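Local structure of RagA protein (Porphyromonas gingivalis, 6SLN) at residues G277-L282 with N479-T484; Q808-P813 with A830-R835; T879-G884 with Q912-D917. The protein probably takes up peptides across the bacterial outer membrane as the TonB-dependent barrel of a complex with a partner protein. All blocks are in the same frame, centred on the assembly; numbering follows the deposited sequence.

Interaction 1 (G277-L282 with N479-T484); sequences GNYDSL and NPYDST
Y481 reaches across from one extracellular loop of a TonB-dependent receptor barrel to S281 and L282 in another. Its own loop, between strands 456-475 and 487-510, is folded by a type I beta turn from N479 to D482, with an Asx turn in which N479 OD1 accepts from Y481 N.

CB of Y481 sits back at this turn, and CG, anti to the carbonyl carbon (chi1 -44°), sends the ring out toward 277-282. Before the ring meets the other loop it gains cover from its own: P480 CG stands 3.7 Å above the ring plane, over its centre. Farther out, along the ring edge, CD1 and then CE1 of Y481 run past CD2 of Y279, CE1 lying 4.0 Å from that CD2. The two rings are inclined at 54°, too oblique for a stack or an edge-to-face pair. CE1 of Y481 also lies 4.0 Å from CD1 of L282, whose side chain comes from the opposite direction.

The phenol oxygen ends the path. OH of Y481 approaches L282 CD2 at 3.5 Å and hydrogen-bonds OG of S281 at 2.7 Å, a pair in which either hydroxyl could be the donor. S281 lies two residues after Y279, whose O accepts from L282 N at 2.8 Å, closing the short turn that carries S281. Around this, Y428 of helix 426-432 meets the Y481 ring, while P422 packs on Y279 and L282. The Y279 ring also turns its edge to the backbone of the turn, with CE2 3.5 Å from O of P480.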
loop_
_atom_site.group_PDB
_atom_site.type_symbol
_atom_site.label_atom_id
_atom_site.label_comp_id
_atom_site.label_asym_id
_atom_site.label_seq_id
_atom_site.Cartn_x
_atom_site.Cartn_y
_atom_site.Cartn_z
ATOM N N GLY A 277 7.437 35.964 19.164
ATOM C CA GLY A 277 6.427 36.288 20.159
ATOM C C GLY A 277 5.089 35.631 19.917
ATOM O O GLY A 277 4.211 35.698 20.785
ATOM N N ASN A 278 4.912 34.998 18.766
ATOM C CA ASN A 278 3.671 34.332 18.419
ATOM C C ASN A 278 3.742 32.833 18.669
ATOM O O ASN A 278 2.913 32.090 18.142
ATOM C CB ASN A 278 3.322 34.606 16.951
ATOM C CG ASN A 278 2.883 36.035 16.709
ATOM O OD1 ASN A 278 2.101 36.602 17.477
ATOM N ND2 ASN A 278 3.395 36.632 15.641
ATOM N N TYR A 279 4.730 32.366 19.430
ATOM C CA TYR A 279 4.861 30.945 19.718
ATOM C C TYR A 279 5.200 30.785 21.183
ATOM O O TYR A 279 6.189 31.349 21.662
ATOM C CB TYR A 279 5.912 30.279 18.827
ATOM C CG TYR A 279 5.574 30.434 17.351
ATOM C CD1 TYR A 279 5.918 31.598 16.669
ATOM C CD2 TYR A 279 4.900 29.436 16.648
ATOM C CE1 TYR A 279 5.609 31.772 15.358
ATOM C CE2 TYR A 279 4.583 29.606 15.290
ATOM C CZ TYR A 279 4.947 30.782 14.662
ATOM O OH TYR A 279 4.674 31.020 13.339
ATOM N N ASP A 280 4.349 30.052 21.897
ATOM C CA ASP A 280 4.656 29.725 23.279
ATOM C C ASP A 280 6.029 29.096 23.386
ATOM O O ASP A 280 6.767 29.373 24.329
ATOM C CB ASP A 280 3.581 28.796 23.842
ATOM C CG ASP A 280 2.202 29.415 23.777
ATOM O OD1 ASP A 280 2.141 30.668 23.754
ATOM O OD2 ASP A 280 1.192 28.674 23.745
ATOM N N SER A 281 6.409 28.295 22.403
ATOM C CA SER A 281 7.703 27.646 22.444
ATOM C C SER A 281 8.862 28.614 22.227
ATOM O O SER A 281 10.015 28.194 22.352
ATOM C CB SER A 281 7.737 26.538 21.385
ATOM O OG SER A 281 7.038 26.932 20.211
ATOM N N LEU A 282 8.589 29.886 21.931
ATOM C CA LEU A 282 9.603 30.861 21.552
ATOM C C LEU A 282 9.502 32.169 22.318
ATOM O O LEU A 282 10.538 32.747 22.651
ATOM C CB LEU A 282 9.540 31.169 20.018
ATOM C CG LEU A 282 9.891 29.996 19.098
ATOM C CD1 LEU A 282 9.951 30.394 17.626
ATOM C CD2 LEU A 282 11.189 29.348 19.528
ATOM N N ASN A 479 3.142 19.913 15.425
ATOM C CA ASN A 479 4.323 20.705 15.200
ATOM C C ASN A 479 3.893 22.169 15.168
ATOM O O ASN A 479 3.138 22.561 14.262
ATOM C CB ASN A 479 4.987 20.261 13.899
ATOM C CG ASN A 479 6.180 21.130 13.501
ATOM O OD1 ASN A 479 6.572 22.056 14.217
ATOM N ND2 ASN A 479 6.754 20.836 12.344
ATOM N N PRO A 480 4.298 22.994 16.144
ATOM C CA PRO A 480 3.910 24.419 16.125
ATOM C C PRO A 480 4.460 25.183 14.935
ATOM O O PRO A 480 3.951 26.265 14.620
ATOM C CB PRO A 480 4.494 24.965 17.433
ATOM C CG PRO A 480 5.710 24.078 17.695
ATOM C CD PRO A 480 5.264 22.686 17.212
ATOM N N TYR A 481 5.505 24.666 14.287
ATOM C CA TYR A 481 6.167 25.335 13.172
ATOM C C TYR A 481 5.755 24.748 11.824
ATOM O O TYR A 481 6.483 24.890 10.842
ATOM C CB TYR A 481 7.690 25.272 13.357
ATOM C CG TYR A 481 8.134 25.582 14.791
ATOM C CD1 TYR A 481 7.713 26.743 15.432
ATOM C CD2 TYR A 481 8.987 24.719 15.492
ATOM C CE1 TYR A 481 8.099 27.025 16.711
ATOM C CE2 TYR A 481 9.388 25.000 16.787
ATOM C CZ TYR A 481 8.929 26.156 17.400
ATOM O OH TYR A 481 9.291 26.479 18.711
ATOM N N ASP A 482 4.612 24.079 11.775
ATOM C CA ASP A 482 4.032 23.521 10.566
ATOM C C ASP A 482 2.866 24.404 10.160
ATOM O O ASP A 482 2.365 25.193 10.961
ATOM C CB ASP A 482 3.563 22.075 10.795
ATOM C CG ASP A 482 3.681 21.193 9.541
ATOM O OD1 ASP A 482 3.376 21.685 8.430
ATOM O OD2 ASP A 482 4.061 20.000 9.678
ATOM N N SER A 483 2.454 24.289 8.893
ATOM C CA SER A 483 1.310 25.069 8.424
ATOM C C SER A 483 -0.003 24.560 9.006
ATOM O O SER A 483 -1.018 25.262 8.935
ATOM C CB SER A 483 1.239 25.049 6.893
ATOM O OG SER A 483 1.251 23.716 6.396
ATOM N N THR A 484 -0.001 23.349 9.555
ATOM C CA THR A 484 -1.199 22.721 10.078
ATOM C C THR A 484 -0.772 21.785 11.197
ATOM O O THR A 484 0.345 21.248 11.167
ATOM C CB THR A 484 -1.958 21.948 8.986
ATOM O OG1 THR A 484 -3.214 21.494 9.491
ATOM C CG2 THR A 484 -1.172 20.741 8.543
#

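Interaction 2 (Q808-P813 with A830-R835); sequences QLWYVP and ADLETR
NE1 of W810 hydrogen-bonds OD2 of D917, which ties down the pyrrole edge of the indole while CB of the same residue packs at 4.0 Å on CD1 of L832. The setting is an antiparallel sheet in an extracellular excursion of the barrel: strand 792-802 pairs with Y811 through E797 and then with T834 through M795, so 833-836 takes up the pairing near the point where 807-812 turns its corner at P813.

L832, the last residue of a short 3-10 segment, fills the angle between the two strands. Its CG lies anti to the carbonyl carbon (chi1 -57°), and the fork beyond it is split: CD1 goes to W810, CD2 to the backbone just before the corner, 3.7 Å from Y811 O and 3.9 Å from V812 CA. CG1 of V812 joins CD2 of L832 from 4.1 Å, the two side chains meeting aslant.

No hydrogen bond links the two segments directly; the join is made by van der Waals contact, carbon against carbon and carbon against carbonyl oxygen. P813 follows, its CD 3.7 Å from L832 O and its CB 4.3 Å from CB of T834. OG1 of T834 in turn donates to R835 O at 3.1 Å, from above the carbonyl plane.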
loop_
_atom_site.group_PDB
_atom_site.type_symbol
_atom_site.label_atom_id
_atom_site.label_comp_id
_atom_site.label_asym_id
_atom_site.label_seq_id
_atom_site.Cartn_x
_atom_site.Cartn_y
_atom_site.Cartn_z
ATOM N N GLN A 808 28.699 45.155 -18.211
ATOM C CA GLN A 808 29.300 43.910 -18.653
ATOM C C GLN A 808 29.446 43.890 -20.170
ATOM O O GLN A 808 28.711 44.552 -20.908
ATOM C CB GLN A 808 28.461 42.723 -18.195
ATOM C CG GLN A 808 28.351 42.646 -16.707
ATOM C CD GLN A 808 27.741 41.375 -16.263
ATOM O OE1 GLN A 808 26.520 41.253 -16.225
ATOM N NE2 GLN A 808 28.578 40.401 -15.922
ATOM N N LEU A 809 30.411 43.101 -20.628
ATOM C CA LEU A 809 30.781 43.061 -22.028
ATOM C C LEU A 809 30.942 41.614 -22.479
ATOM O O LEU A 809 31.430 40.762 -21.729
ATOM C CB LEU A 809 32.076 43.856 -22.266
ATOM C CG LEU A 809 31.939 45.387 -22.271
ATOM C CD1 LEU A 809 33.191 46.082 -22.812
ATOM C CD2 LEU A 809 30.721 45.826 -23.064
ATOM N N TRP A 810 30.520 41.346 -23.710
ATOM C CA TRP A 810 30.724 40.049 -24.333
ATOM C C TRP A 810 31.309 40.241 -25.725
ATOM O O TRP A 810 31.082 41.263 -26.382
ATOM C CB TRP A 810 29.410 39.239 -24.418
ATOM C CG TRP A 810 28.801 38.992 -23.087
ATOM C CD1 TRP A 810 28.975 37.894 -22.296
ATOM C CD2 TRP A 810 27.925 39.870 -22.372
ATOM N NE1 TRP A 810 28.247 38.028 -21.128
ATOM C CE2 TRP A 810 27.599 39.236 -21.149
ATOM C CE3 TRP A 810 27.389 41.135 -22.640
ATOM C CZ2 TRP A 810 26.760 39.825 -20.204
ATOM C CZ3 TRP A 810 26.555 41.720 -21.702
ATOM C CH2 TRP A 810 26.250 41.064 -20.496
ATOM N N TYR A 811 32.076 39.254 -26.166
ATOM C CA TYR A 811 32.570 39.289 -27.528
ATOM C C TYR A 811 31.465 38.885 -28.486
ATOM O O TYR A 811 30.607 38.052 -28.176
ATOM C CB TYR A 811 33.767 38.364 -27.708
ATOM C CG TYR A 811 34.986 38.769 -26.925
ATOM C CD1 TYR A 811 35.604 39.994 -27.146
ATOM C CD2 TYR A 811 35.517 37.921 -25.944
ATOM C CE1 TYR A 811 36.725 40.366 -26.413
ATOM C CE2 TYR A 811 36.634 38.284 -25.212
ATOM C CZ TYR A 811 37.229 39.502 -25.450
ATOM O OH TYR A 811 38.330 39.857 -24.727
ATOM N N VAL A 812 31.489 39.494 -29.669
ATOM C CA VAL A 812 30.591 39.149 -30.753
ATOM C C VAL A 812 31.297 38.081 -31.625
ATOM O O VAL A 812 32.300 38.428 -32.266
ATOM C CB VAL A 812 30.212 40.373 -31.582
ATOM C CG1 VAL A 812 29.011 40.062 -32.469
ATOM C CG2 VAL A 812 29.960 41.560 -30.640
ATOM N N PRO A 813 30.818 36.854 -31.648
ATOM C CA PRO A 813 31.551 35.801 -32.372
ATOM C C PRO A 813 31.759 36.162 -33.835
ATOM O O PRO A 813 30.843 36.626 -34.524
ATOM C CB PRO A 813 30.656 34.566 -32.211
ATOM C CG PRO A 813 29.342 35.084 -31.704
ATOM C CD PRO A 813 29.633 36.330 -30.956
ATOM N N ALA A 830 20.847 36.145 -26.958
ATOM C CA ALA A 830 21.062 34.744 -27.314
ATOM C C ALA A 830 22.151 34.580 -28.364
ATOM O O ALA A 830 22.916 33.608 -28.331
ATOM C CB ALA A 830 19.756 34.143 -27.841
ATOM N N ASP A 831 22.251 35.539 -29.285
ATOM C CA ASP A 831 23.061 35.368 -30.479
ATOM C C ASP A 831 24.553 35.428 -30.196
ATOM O O ASP A 831 25.346 35.001 -31.043
ATOM C CB ASP A 831 22.655 36.420 -31.501
ATOM C CG ASP A 831 21.147 36.639 -31.535
ATOM O OD1 ASP A 831 20.387 35.642 -31.491
ATOM O OD2 ASP A 831 20.719 37.810 -31.606
ATOM N N LEU A 832 24.964 35.921 -29.028
ATOM C CA LEU A 832 26.393 35.948 -28.742
ATOM C C LEU A 832 26.938 34.590 -28.355
ATOM O O LEU A 832 28.149 34.466 -28.140
ATOM C CB LEU A 832 26.692 36.944 -27.627
ATOM C CG LEU A 832 26.213 38.356 -27.918
ATOM C CD1 LEU A 832 26.101 39.131 -26.608
ATOM C CD2 LEU A 832 27.160 39.046 -28.919
ATOM N N GLU A 833 26.080 33.584 -28.250
ATOM C CA GLU A 833 26.509 32.283 -27.777
ATOM C C GLU A 833 27.164 31.511 -28.911
ATOM O O GLU A 833 26.711 31.553 -30.056
ATOM C CB GLU A 833 25.318 31.523 -27.198
ATOM C CG GLU A 833 24.698 32.247 -26.008
ATOM C CD GLU A 833 23.531 31.510 -25.393
ATOM O OE1 GLU A 833 23.391 30.293 -25.634
ATOM O OE2 GLU A 833 22.752 32.158 -24.662
ATOM N N THR A 834 28.251 30.823 -28.580
ATOM C CA THR A 834 29.131 30.184 -29.541
ATOM C C THR A 834 29.483 28.796 -29.024
ATOM O O THR A 834 29.408 28.527 -27.824
ATOM C CB THR A 834 30.404 31.007 -29.747
ATOM O OG1 THR A 834 31.355 30.252 -30.499
ATOM C CG2 THR A 834 31.027 31.331 -28.406
ATOM N N ARG A 835 29.853 27.898 -29.931
ATOM C CA ARG A 835 30.394 26.634 -29.460
ATOM C C ARG A 835 31.766 26.877 -28.851
ATOM O O ARG A 835 32.582 27.630 -29.389
ATOM C CB ARG A 835 30.482 25.596 -30.579
ATOM C CG ARG A 835 30.395 24.164 -30.029
ATOM C CD ARG A 835 31.164 23.104 -30.820
ATOM N NE ARG A 835 32.592 23.390 -30.939
ATOM C CZ ARG A 835 33.133 24.014 -31.984
ATOM N NH1 ARG A 835 34.444 24.243 -32.031
ATOM N NH2 ARG A 835 32.353 24.420 -32.981
#

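Interaction 3 (T879-G884 with Q912-D917); sequences TENGGG and QSPQFD
The side chain of N881 crosses that of P914 at about a right angle, with ND2 3.2 Å and CG 3.5 Å from CD of the proline. This is van der Waals contact, and no hydrogen bond crosses between the two segments. Alongside, the backbones come together where CA of G883 lies 3.4 Å from N of Q912, and the same CA makes a CA-H...O contact of 3.6 Å with Q912 O.

The amide of N881 is aimed by its own loop. With CG anti to the backbone N (chi1 -167°), OD1 folds back to accept from G883 N at 2.7 Å, the donor almost in line with the carbonyl bond at 162°; G884 N adds a weak bond to the same oxygen. That fixes the rotation of the amide, leaving ND2 on the side of P914.

One shell out, K890 NZ binds N881 O, and G882 pairs through its backbone with G911. Y877 of helix 874-879 packs on S913 and P914 and stacks its ring on F916, which touches the bound peptide; G883 O accepts from a basic side chain of the partner protein. The arrangement is an Asx turn, set in an extracellular loop of a TonB-dependent barrel beside its peptide site.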
loop_
_atom_site.group_PDB
_atom_site.type_symbol
_atom_site.label_atom_id
_atom_site.label_comp_id
_atom_site.label_asym_id
_atom_site.label_seq_id
_atom_site.Cartn_x
_atom_site.Cartn_y
_atom_site.Cartn_z
ATOM N N THR A 879 26.226 33.871 -5.844
ATOM C CA THR A 879 27.174 34.541 -4.965
ATOM C C THR A 879 27.853 35.746 -5.618
ATOM O O THR A 879 28.380 36.604 -4.905
ATOM C CB THR A 879 28.226 33.550 -4.498
ATOM O OG1 THR A 879 28.795 32.914 -5.646
ATOM C CG2 THR A 879 27.599 32.524 -3.614
ATOM N N GLU A 880 27.863 35.853 -6.944
ATOM C CA GLU A 880 28.466 37.026 -7.569
ATOM C C GLU A 880 27.430 37.919 -8.239
ATOM O O GLU A 880 27.789 38.822 -9.001
ATOM C CB GLU A 880 29.556 36.599 -8.548
ATOM C CG GLU A 880 30.648 35.832 -7.840
ATOM C CD GLU A 880 31.695 35.288 -8.763
ATOM O OE1 GLU A 880 31.744 35.738 -9.920
ATOM O OE2 GLU A 880 32.471 34.412 -8.332
ATOM N N ASN A 881 26.148 37.706 -7.937
ATOM C CA ASN A 881 25.075 38.492 -8.534
ATOM C C ASN A 881 24.926 39.835 -7.817
ATOM O O ASN A 881 24.467 39.890 -6.666
ATOM C CB ASN A 881 23.773 37.708 -8.490
ATOM C CG ASN A 881 22.703 38.314 -9.363
ATOM O OD1 ASN A 881 22.519 39.545 -9.401
ATOM N ND2 ASN A 881 21.970 37.451 -10.064
ATOM N N GLY A 882 25.286 40.921 -8.506
ATOM C CA GLY A 882 25.057 42.255 -8.000
ATOM C C GLY A 882 23.767 42.935 -8.422
ATOM O O GLY A 882 23.547 44.100 -8.061
ATOM N N GLY A 883 22.892 42.255 -9.163
ATOM C CA GLY A 883 21.679 42.893 -9.649
ATOM C C GLY A 883 20.396 42.179 -9.275
ATOM O O GLY A 883 19.308 42.551 -9.729
ATOM N N GLY A 884 20.511 41.153 -8.443
ATOM C CA GLY A 884 19.339 40.440 -7.977
ATOM C C GLY A 884 19.767 39.450 -6.921
ATOM O O GLY A 884 20.960 39.245 -6.684
ATOM N N GLN A 912 22.675 44.769 -12.281
ATOM C CA GLN A 912 22.558 44.096 -13.558
ATOM C C GLN A 912 22.779 42.605 -13.372
ATOM O O GLN A 912 23.633 42.177 -12.585
ATOM C CB GLN A 912 23.541 44.682 -14.587
ATOM C CG GLN A 912 24.998 44.352 -14.378
ATOM C CD GLN A 912 25.891 45.090 -15.373
ATOM O OE1 GLN A 912 25.697 44.993 -16.594
ATOM N NE2 GLN A 912 26.857 45.845 -14.855
ATOM N N SER A 913 21.992 41.823 -14.085
ATOM C CA SER A 913 22.064 40.391 -13.875
ATOM C C SER A 913 23.292 39.816 -14.580
ATOM O O SER A 913 23.740 40.345 -15.607
ATOM C CB SER A 913 20.795 39.724 -14.382
ATOM O OG SER A 913 20.518 38.554 -13.632
ATOM N N PRO A 914 23.882 38.766 -14.028
ATOM C CA PRO A 914 24.921 38.035 -14.757
ATOM C C PRO A 914 24.281 37.186 -15.839
ATOM O O PRO A 914 23.060 37.059 -15.933
ATOM C CB PRO A 914 25.583 37.160 -13.693
ATOM C CG PRO A 914 24.556 37.040 -12.609
ATOM C CD PRO A 914 23.601 38.189 -12.701
ATOM N N GLN A 915 25.130 36.629 -16.685
ATOM C CA GLN A 915 24.676 35.679 -17.685
ATOM C C GLN A 915 25.454 34.387 -17.516
ATOM O O GLN A 915 26.446 34.322 -16.780
ATOM C CB GLN A 915 24.829 36.241 -19.099
ATOM C CG GLN A 915 24.099 37.560 -19.315
ATOM C CD GLN A 915 22.579 37.447 -19.238
ATOM O OE1 GLN A 915 22.008 36.347 -19.247
ATOM N NE2 GLN A 915 21.914 38.598 -19.186
ATOM N N PHE A 916 24.985 33.342 -18.189
ATOM C CA PHE A 916 25.628 32.037 -18.086
ATOM C C PHE A 916 26.686 31.889 -19.175
ATOM O O PHE A 916 26.628 30.998 -20.021
ATOM C CB PHE A 916 24.582 30.934 -18.153
ATOM C CG PHE A 916 23.990 30.602 -16.813
ATOM C CD1 PHE A 916 24.752 29.948 -15.858
ATOM C CD2 PHE A 916 22.694 30.967 -16.498
ATOM C CE1 PHE A 916 24.237 29.644 -14.621
ATOM C CE2 PHE A 916 22.162 30.662 -15.249
ATOM C CZ PHE A 916 22.935 30.002 -14.309
ATOM N N ASP A 917 27.666 32.799 -19.136
ATOM C CA ASP A 917 28.699 32.843 -20.160
ATOM C C ASP A 917 29.959 32.134 -19.691
ATOM O O ASP A 917 29.881 31.264 -18.826
ATOM C CB ASP A 917 29.001 34.284 -20.541
ATOM C CG ASP A 917 29.166 35.172 -19.337
ATOM O OD1 ASP A 917 29.943 34.803 -18.436
ATOM O OD2 ASP A 917 28.519 36.241 -19.302
#

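How the interactions relate
All three contacts lie in extracellular loops of the barrel, and each is only partly buried. Interactions 2 and 3 are neighbours, their centres about 16 Å apart: W810 CZ2 packs 3.6 Å from Q915 CG, so the small sheet rests on the 912-917 loop. Interaction 1 stands apart, about 51 Å from interaction 2 and about 37 Å from interaction 3, centre to centre. Chemistry follows place: interaction 1 joins two separate loops through aromatic rings and a hydroxyl pair, interaction 2 seals a strand corner with aliphatic groups, and interaction 3 sets two parts of one long loop together by an amide on a proline and by glycine backbone against Q912, with F916 of its second segment touching the bound peptide.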